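Long-range contact in ThermoDBP-single stranded DNA binding protein (Thermoproteus tenax, PDB 3TEK), which probably binds single-stranded DNA, serving as a non-canonical replacement for the usual single-stranded DNA-binding protein in the Thermoproteales: residues R10-E22 with V26-G38. Numbering follows the deposited sequence.
Sequences RGEVRSELITKGE and VLIRWNTGKTSAG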
ATOM      1  N   ARG A  10       8.126 -11.062  -2.814  1.00 54.19           N
ATOM      2  CA  ARG A  10       6.672 -11.270  -3.151  1.00 69.59           C
ATOM      3  C   ARG A  10       6.081 -10.092  -3.969  1.00 70.69           C
ATOM      4  O   ARG A  10       6.400  -9.918  -5.156  1.00 61.99           O
ATOM      5  CB  ARG A  10       5.856 -11.523  -1.874  1.00 77.06           C
ATOM      6  CG  ARG A  10       5.885 -12.968  -1.374  1.00 81.91           C
ATOM      7  CD  ARG A  10       4.972 -13.876  -2.204  1.00 83.65           C
ATOM      8  NE  ARG A  10       4.904 -15.243  -1.672  1.00 80.69           N
ATOM      9  CZ  ARG A  10       5.742 -16.239  -1.976  1.00 81.74           C
ATOM     10  NH1 ARG A  10       6.751 -16.059  -2.829  1.00 81.11           N
ATOM     11  NH2 ARG A  10       5.574 -17.431  -1.414  1.00 81.57           N
ATOM     12  N   GLY A  11       5.215  -9.292  -3.348  1.00 72.55           N
ATOM     13  CA  GLY A  11       4.577  -8.162  -4.029  1.00 63.70           C
ATOM     14  C   GLY A  11       3.158  -8.519  -4.482  1.00 71.22           C
ATOM     15  O   GLY A  11       2.765  -8.281  -5.637  1.00 78.17           O
ATOM     16  N   GLU A  12       2.381  -9.082  -3.562  1.00 61.42           N
ATOM     17  CA  GLU A  12       1.093  -9.727  -3.886  1.00 55.88           C
ATOM     18  C   GLU A  12      -0.063  -8.757  -3.612  1.00 46.39           C
ATOM     19  O   GLU A  12       0.026  -7.969  -2.661  1.00 50.55           O
ATOM     20  CB  GLU A  12       0.881 -10.955  -3.007  1.00 58.13           C
ATOM     21  CG  GLU A  12      -0.351 -11.788  -3.302  1.00 66.36           C
ATOM     22  CD  GLU A  12      -0.700 -12.733  -2.162  1.00 82.44           C
ATOM     23  OE1 GLU A  12      -0.205 -12.527  -1.027  1.00 96.84           O
ATOM     24  OE2 GLU A  12      -1.475 -13.686  -2.402  1.00 82.63           O
ATOM     25  N   VAL A  13      -1.092  -8.811  -4.448  1.00 64.34           N
ATOM     26  CA  VAL A  13      -2.282  -8.018  -4.264  1.00 60.73           C
ATOM     27  C   VAL A  13      -3.491  -8.924  -4.357  1.00 57.45           C
ATOM     28  O   VAL A  13      -3.611  -9.688  -5.307  1.00 56.77           O
ATOM     29  CB  VAL A  13      -2.418  -6.923  -5.339  1.00 59.51           C
ATOM     30  CG1 VAL A  13      -3.639  -6.037  -5.035  1.00 58.20           C
ATOM     31  CG2 VAL A  13      -1.158  -6.079  -5.414  1.00 57.68           C
ATOM     32  N   ARG A  14      -4.361  -8.862  -3.352  1.00 54.87           N
ATOM     33  CA  ARG A  14      -5.650  -9.554  -3.398  1.00 56.14           C
ATOM     34  C   ARG A  14      -6.763  -8.546  -3.082  1.00 50.89           C
ATOM     35  O   ARG A  14      -6.542  -7.622  -2.316  1.00 46.98           O
ATOM     36  CB  ARG A  14      -5.680 -10.678  -2.355  1.00 63.48           C
ATOM     37  CG  ARG A  14      -4.609 -11.756  -2.502  1.00 71.83           C
ATOM     38  CD  ARG A  14      -4.567 -12.673  -1.255  1.00 81.60           C
ATOM     39  NE  ARG A  14      -3.903 -12.033  -0.104  1.00 90.64           N
ATOM     40  CZ  ARG A  14      -3.990 -12.456   1.164  1.00 97.69           C
ATOM     41  NH1 ARG A  14      -4.725 -13.523   1.498  1.00102.08           N
ATOM     42  NH2 ARG A  14      -3.349 -11.789   2.116  1.00 98.57           N
ATOM     43  N   SER A  15      -7.950  -8.746  -3.660  1.00 48.20           N
ATOM     44  CA  SER A  15      -9.084  -7.870  -3.415  1.00 45.52           C
ATOM     45  C   SER A  15     -10.449  -8.572  -3.390  1.00 47.50           C
ATOM     46  O   SER A  15     -10.619  -9.706  -3.838  1.00 47.81           O
ATOM     47  CB  SER A  15      -9.105  -6.758  -4.453  1.00 44.84           C
ATOM     48  OG  SER A  15      -9.315  -7.269  -5.750  1.00 45.16           O
ATOM     49  N   GLU A  16     -11.426  -7.877  -2.838  1.00 48.15           N
ATOM     50  CA  GLU A  16     -12.821  -8.290  -2.942  1.00 48.90           C
ATOM     51  C   GLU A  16     -13.723  -7.086  -2.753  1.00 47.64           C
ATOM     52  O   GLU A  16     -13.298  -6.035  -2.251  1.00 45.93           O
ATOM     53  CB  GLU A  16     -13.165  -9.380  -1.923  1.00 53.46           C
ATOM     54  CG  GLU A  16     -12.993  -9.002  -0.459  1.00 54.56           C
ATOM     55  CD  GLU A  16     -13.123 -10.217   0.441  1.00 60.23           C
ATOM     56  OE1 GLU A  16     -14.257 -10.709   0.631  1.00 60.71           O
ATOM     57  OE2 GLU A  16     -12.081 -10.694   0.937  1.00 62.27           O
ATOM     58  N   LEU A  17     -14.968  -7.241  -3.175  1.00 46.83           N
ATOM     59  CA  LEU A  17     -15.931  -6.174  -2.998  1.00 47.49           C
ATOM     60  C   LEU A  17     -16.592  -6.275  -1.630  1.00 46.45           C
ATOM     61  O   LEU A  17     -16.741  -7.343  -1.066  1.00 48.31           O
ATOM     62  CB  LEU A  17     -16.973  -6.183  -4.122  1.00 48.14           C
ATOM     63  CG  LEU A  17     -16.403  -5.727  -5.478  1.00 50.75           C
ATOM     64  CD1 LEU A  17     -17.454  -5.779  -6.579  1.00 51.48           C
ATOM     65  CD2 LEU A  17     -15.809  -4.322  -5.417  1.00 48.66           C
ATOM     66  N   ILE A  18     -16.989  -5.134  -1.108  1.00 45.90           N
ATOM     67  CA  ILE A  18     -17.880  -5.115   0.010  1.00 46.91           C
ATOM     68  C   ILE A  18     -18.975  -4.106  -0.254  1.00 46.16           C
ATOM     69  O   ILE A  18     -18.775  -3.118  -0.952  1.00 47.69           O
ATOM     70  CB  ILE A  18     -17.137  -4.807   1.313  1.00 50.71           C
ATOM     71  CG1 ILE A  18     -16.525  -3.448   1.307  1.00 49.31           C
ATOM     72  CG2 ILE A  18     -15.946  -5.814   1.545  1.00 51.20           C
ATOM     73  CD1 ILE A  18     -15.326  -3.395   2.376  1.00 52.59           C
ATOM     74  N   THR A  19     -20.145  -4.359   0.292  1.00 47.63           N
ATOM     75  CA  THR A  19     -21.323  -3.558  -0.006  1.00 50.91           C
ATOM     76  C   THR A  19     -21.754  -2.779   1.228  1.00 50.64           C
ATOM     77  O   THR A  19     -21.781  -3.332   2.329  1.00 51.35           O
ATOM     78  CB  THR A  19     -22.480  -4.414  -0.457  1.00 53.42           C
ATOM     79  OG1 THR A  19     -22.155  -5.011  -1.708  1.00 58.34           O
ATOM     80  CG2 THR A  19     -23.747  -3.561  -0.615  1.00 55.27           C
ATOM     81  N   LYS A  20     -22.027  -1.494   1.006  1.00 49.73           N
ATOM     82  CA  LYS A  20     -22.479  -0.565   2.016  1.00 50.60           C
ATOM     83  C   LYS A  20     -23.638   0.172   1.369  1.00 50.83           C
ATOM     84  O   LYS A  20     -23.439   1.085   0.569  1.00 49.68           O
ATOM     85  CB  LYS A  20     -21.354   0.400   2.391  1.00 51.46           C
ATOM     86  CG  LYS A  20     -21.704   1.496   3.378  1.00 54.75           C
ATOM     87  CD  LYS A  20     -20.448   2.293   3.738  1.00 59.08           C
ATOM     88  CE  LYS A  20     -20.710   3.740   4.049  1.00 62.40           C
ATOM     89  NZ  LYS A  20     -22.067   3.968   4.584  1.00 64.02           N
ATOM     90  N   GLY A  21     -24.853  -0.249   1.698  1.00 54.08           N
ATOM     91  CA  GLY A  21     -26.053   0.301   1.061  1.00 55.83           C
ATOM     92  C   GLY A  21     -25.961  -0.027  -0.407  1.00 56.62           C
ATOM     93  O   GLY A  21     -25.789  -1.184  -0.761  1.00 57.84           O
ATOM     94  N   GLU A  22     -25.988   0.989  -1.262  1.00 58.24           N
ATOM     95  CA  GLU A  22     -25.856   0.756  -2.704  1.00 63.64           C
ATOM     96  C   GLU A  22     -24.427   0.892  -3.210  1.00 61.80           C
ATOM     97  O   GLU A  22     -24.172   0.713  -4.391  1.00 62.90           O
ATOM     98  CB  GLU A  22     -26.785   1.694  -3.476  1.00 68.81           C
ATOM     99  CG  GLU A  22     -28.246   1.413  -3.182  1.00 71.96           C
ATOM    100  CD  GLU A  22     -29.205   2.000  -4.200  1.00 76.81           C
ATOM    101  OE1 GLU A  22     -28.764   2.710  -5.130  1.00 79.85           O
ATOM    102  OE2 GLU A  22     -30.415   1.734  -4.067  1.00 76.91           O
ATOM    103  N   VAL A  26     -13.850  -1.501  -2.356  1.00 40.60           N
ATOM    104  CA  VAL A  26     -12.854  -2.509  -2.655  1.00 39.57           C
ATOM    105  C   VAL A  26     -11.951  -2.685  -1.454  1.00 39.01           C
ATOM    106  O   VAL A  26     -11.231  -1.758  -1.063  1.00 40.18           O
ATOM    107  CB  VAL A  26     -12.029  -2.151  -3.904  1.00 40.03           C
ATOM    108  CG1 VAL A  26     -11.101  -3.324  -4.285  1.00 39.21           C
ATOM    109  CG2 VAL A  26     -12.961  -1.794  -5.103  1.00 41.35           C
ATOM    110  N   LEU A  27     -12.023  -3.873  -0.852  1.00 39.58           N
ATOM    111  CA  LEU A  27     -11.050  -4.279   0.171  1.00 40.69           C
ATOM    112  C   LEU A  27      -9.792  -4.801  -0.514  1.00 41.28           C
ATOM    113  O   LEU A  27      -9.867  -5.734  -1.301  1.00 41.40           O
ATOM    114  CB  LEU A  27     -11.645  -5.345   1.080  1.00 42.05           C
ATOM    115  CG  LEU A  27     -10.777  -5.924   2.194  1.00 44.31           C
ATOM    116  CD1 LEU A  27     -10.212  -4.844   3.105  1.00 45.22           C
ATOM    117  CD2 LEU A  27     -11.591  -6.898   2.996  1.00 46.62           C
ATOM    118  N   ILE A  28      -8.643  -4.188  -0.231  1.00 41.71           N
ATOM    119  CA  ILE A  28      -7.409  -4.583  -0.868  1.00 43.00           C
ATOM    120  C   ILE A  28      -6.412  -5.079   0.181  1.00 46.98           C
ATOM    121  O   ILE A  28      -6.121  -4.394   1.163  1.00 48.27           O
ATOM    122  CB  ILE A  28      -6.783  -3.442  -1.637  1.00 42.99           C
ATOM    123  CG1 ILE A  28      -7.760  -2.888  -2.683  1.00 41.62           C
ATOM    124  CG2 ILE A  28      -5.482  -3.893  -2.299  1.00 43.93           C
ATOM    125  CD1 ILE A  28      -7.174  -1.782  -3.471  1.00 43.21           C
ATOM    126  N   ARG A  29      -5.898  -6.283  -0.053  1.00 48.50           N
ATOM    127  CA  ARG A  29      -4.831  -6.847   0.742  1.00 52.45           C
ATOM    128  C   ARG A  29      -3.566  -6.692  -0.071  1.00 50.38           C
ATOM    129  O   ARG A  29      -3.468  -7.238  -1.166  1.00 50.40           O
ATOM    130  CB  ARG A  29      -5.091  -8.324   1.042  1.00 58.11           C
ATOM    131  CG  ARG A  29      -6.323  -8.547   1.911  1.00 66.60           C
ATOM    132  CD  ARG A  29      -6.737 -10.004   2.025  1.00 74.24           C
ATOM    133  NE  ARG A  29      -8.077 -10.079   2.616  1.00 80.99           N
ATOM    134  CZ  ARG A  29      -9.170 -10.603   2.053  1.00 85.36           C
ATOM    135  NH1 ARG A  29      -9.133 -11.178   0.852  1.00 89.34           N
ATOM    136  NH2 ARG A  29     -10.320 -10.580   2.726  1.00 85.02           N
ATOM    137  N   TRP A  30      -2.596  -5.965   0.475  1.00 49.12           N
ATOM    138  CA  TRP A  30      -1.422  -5.578  -0.283  1.00 50.17           C
ATOM    139  C   TRP A  30      -0.133  -5.941   0.445  1.00 49.10           C
ATOM    140  O   TRP A  30       0.086  -5.516   1.569  1.00 47.04           O
ATOM    141  CB  TRP A  30      -1.505  -4.073  -0.557  1.00 51.64           C
ATOM    142  CG  TRP A  30      -0.299  -3.455  -1.196  1.00 52.87           C
ATOM    143  CD1 TRP A  30       0.463  -3.982  -2.190  1.00 55.83           C
ATOM    144  CD2 TRP A  30       0.276  -2.181  -0.881  1.00 53.02           C
ATOM    145  NE1 TRP A  30       1.473  -3.122  -2.520  1.00 55.47           N
ATOM    146  CE2 TRP A  30       1.391  -2.008  -1.730  1.00 53.97           C
ATOM    147  CE3 TRP A  30      -0.028  -1.185   0.044  1.00 51.04           C
ATOM    148  CZ2 TRP A  30       2.196  -0.866  -1.695  1.00 52.33           C
ATOM    149  CZ3 TRP A  30       0.774  -0.049   0.080  1.00 52.86           C
ATOM    150  CH2 TRP A  30       1.871   0.101  -0.791  1.00 51.98           C
ATOM    151  N   ASN A  31       0.699  -6.758  -0.184  1.00 51.57           N
ATOM    152  CA  ASN A  31       2.046  -7.011   0.333  1.00 52.01           C
ATOM    153  C   ASN A  31       3.039  -6.306  -0.547  1.00 49.90           C
ATOM    154  O   ASN A  31       3.027  -6.483  -1.738  1.00 49.91           O
ATOM    155  CB  ASN A  31       2.379  -8.510   0.406  1.00 57.12           C
ATOM    156  CG  ASN A  31       3.723  -8.803   1.152  1.00 60.08           C
ATOM    157  OD1 ASN A  31       4.660  -7.989   1.146  1.00 59.23           O
ATOM    158  ND2 ASN A  31       3.806  -9.974   1.790  1.00 66.19           N
ATOM    159  N   THR A  32       3.913  -5.514   0.068  1.00 48.98           N
ATOM    160  CA  THR A  32       4.877  -4.689  -0.655  1.00 48.22           C
ATOM    161  C   THR A  32       5.886  -5.509  -1.413  1.00 49.71           C
ATOM    162  O   THR A  32       6.486  -5.036  -2.386  1.00 51.29           O
ATOM    163  CB  THR A  32       5.721  -3.835   0.323  1.00 48.89           C
ATOM    164  OG1 THR A  32       6.492  -4.698   1.175  1.00 46.39           O
ATOM    165  CG2 THR A  32       4.813  -2.940   1.168  1.00 47.49           C
ATOM    166  N   GLY A  33       6.115  -6.720  -0.921  1.00 52.07           N
ATOM    167  CA  GLY A  33       7.210  -7.526  -1.365  1.00 53.25           C
ATOM    168  C   GLY A  33       8.437  -7.236  -0.549  1.00 55.35           C
ATOM    169  O   GLY A  33       8.478  -6.311   0.293  1.00 51.89           O
ATOM    170  N   LYS A  34       9.430  -8.075  -0.792  1.00 57.26           N
ATOM    171  CA  LYS A  34      10.709  -8.044  -0.094  1.00 59.16           C
ATOM    172  C   LYS A  34      11.434  -6.779  -0.543  1.00 58.50           C
ATOM    173  O   LYS A  34      11.688  -6.597  -1.736  1.00 61.58           O
ATOM    174  CB  LYS A  34      11.497  -9.319  -0.465  1.00 61.66           C
ATOM    175  CG  LYS A  34      12.733  -9.666   0.363  1.00 65.35           C
ATOM    176  CD  LYS A  34      13.131 -11.131   0.058  1.00 67.77           C
ATOM    177  CE  LYS A  34      14.579 -11.452   0.340  1.00 70.14           C
ATOM    178  NZ  LYS A  34      14.898 -12.788  -0.236  1.00 71.26           N
ATOM    179  N   THR A  35      11.762  -5.902   0.394  1.00 54.19           N
ATOM    180  CA  THR A  35      12.308  -4.594   0.031  1.00 53.23           C
ATOM    181  C   THR A  35      13.120  -4.002   1.186  1.00 52.81           C
ATOM    182  O   THR A  35      13.334  -4.663   2.191  1.00 53.52           O
ATOM    183  CB  THR A  35      11.190  -3.629  -0.390  1.00 52.53           C
ATOM    184  OG1 THR A  35      11.757  -2.400  -0.862  1.00 53.09           O
ATOM    185  CG2 THR A  35      10.246  -3.348   0.762  1.00 48.90           C
ATOM    186  N   SER A  36      13.579  -2.774   1.027  1.00 52.84           N
ATOM    187  CA  SER A  36      14.306  -2.086   2.086  1.00 54.71           C
ATOM    188  C   SER A  36      13.661  -0.738   2.216  1.00 54.24           C
ATOM    189  O   SER A  36      12.879  -0.349   1.323  1.00 51.31           O
ATOM    190  CB  SER A  36      15.785  -1.912   1.727  1.00 59.16           C
ATOM    191  OG  SER A  36      15.939  -1.098   0.571  1.00 60.74           O
ATOM    192  N   ALA A  37      13.980  -0.046   3.317  1.00 52.76           N
ATOM    193  CA  ALA A  37      13.451   1.302   3.607  1.00 54.16           C
ATOM    194  C   ALA A  37      13.818   2.316   2.526  1.00 55.98           C
ATOM    195  O   ALA A  37      12.962   3.055   2.047  1.00 56.44           O
ATOM    196  CB  ALA A  37      13.927   1.804   4.974  1.00 54.95           C
ATOM    197  N   GLY A  38      15.088   2.336   2.133  1.00 58.61           N
ATOM    198  CA  GLY A  38      15.539   3.190   1.051  1.00 58.46           C
ATOM    199  C   GLY A  38      14.743   2.992  -0.240  1.00 60.98           C
ATOM    200  O   GLY A  38      14.373   3.967  -0.901  1.00 61.68           O
TER
HETATM  201  O   HOH W   1      -1.736  -9.938  -0.179  1.00 56.70           O
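Arg-29 crosses the side chains of its cross-strand neighbours Arg-14 and Glu-16 at a slant, and can be followed atom by atom. Arg-29 CB starts 3.7 Å from Arg-14 O, next to the backbone bond Arg-29 N to Arg-14 O. With CG anti to the carbonyl carbon and chi2 extended, Arg-29 CD comes over the centre of one face of the Arg-14 guanidinium, 3.8 Å from Arg-14 CZ. This is aliphatic packing on a flat cation, not a stack of two guanidiniums, since their planes stand 51° apart. NE has a weak, long ion pair with Glu-121 of the adjoining strand. At the tip Arg-29 NH2 makes a salt bridge with Glu-16 OE2 at 2.5 Å, while NH1 adds a weak bond to the same oxygen. Both nitrogens address this single oxygen, and NH2 meets it on the anti side but out of the carboxylate plane; the planes, 78° apart, show no flat bidentate pairing. This charge pairing probably offsets the proximity of the two arginines. The bend of Arg-14 at chi3 brings Arg-14 NE to water 1, 3.0 Å away and in the guanidinium plane, and that water reaches Glu-12 OE1 by a weak bond.

On the other, largely apolar sheet face Val-13 CG1 lies 3.9 Å from Ile-28 CG2, and the Leu-17 and Val-26 side chains cross, Leu-17 CD2 against Val-26 CG2. Helix 52-68 packs here, its Gln-67 hydrogen-bonded to Ser-15 OG. Farther along, Asn-31 OD1 accepts Gly-33 N at 2.8 Å in an Asx turn.

Strands 13-20 and 26-31 run at 168°, with hydrogen-bonded pairs Arg-14/Arg-29 and Glu-16/Leu-27 between non-hydrogen-bonded ones: an antiparallel beta hairpin whose first strand edges a four-stranded sheet, one face carrying Arg-14, Glu-16 and Arg-29 beside Leu-27, the other helix-covered.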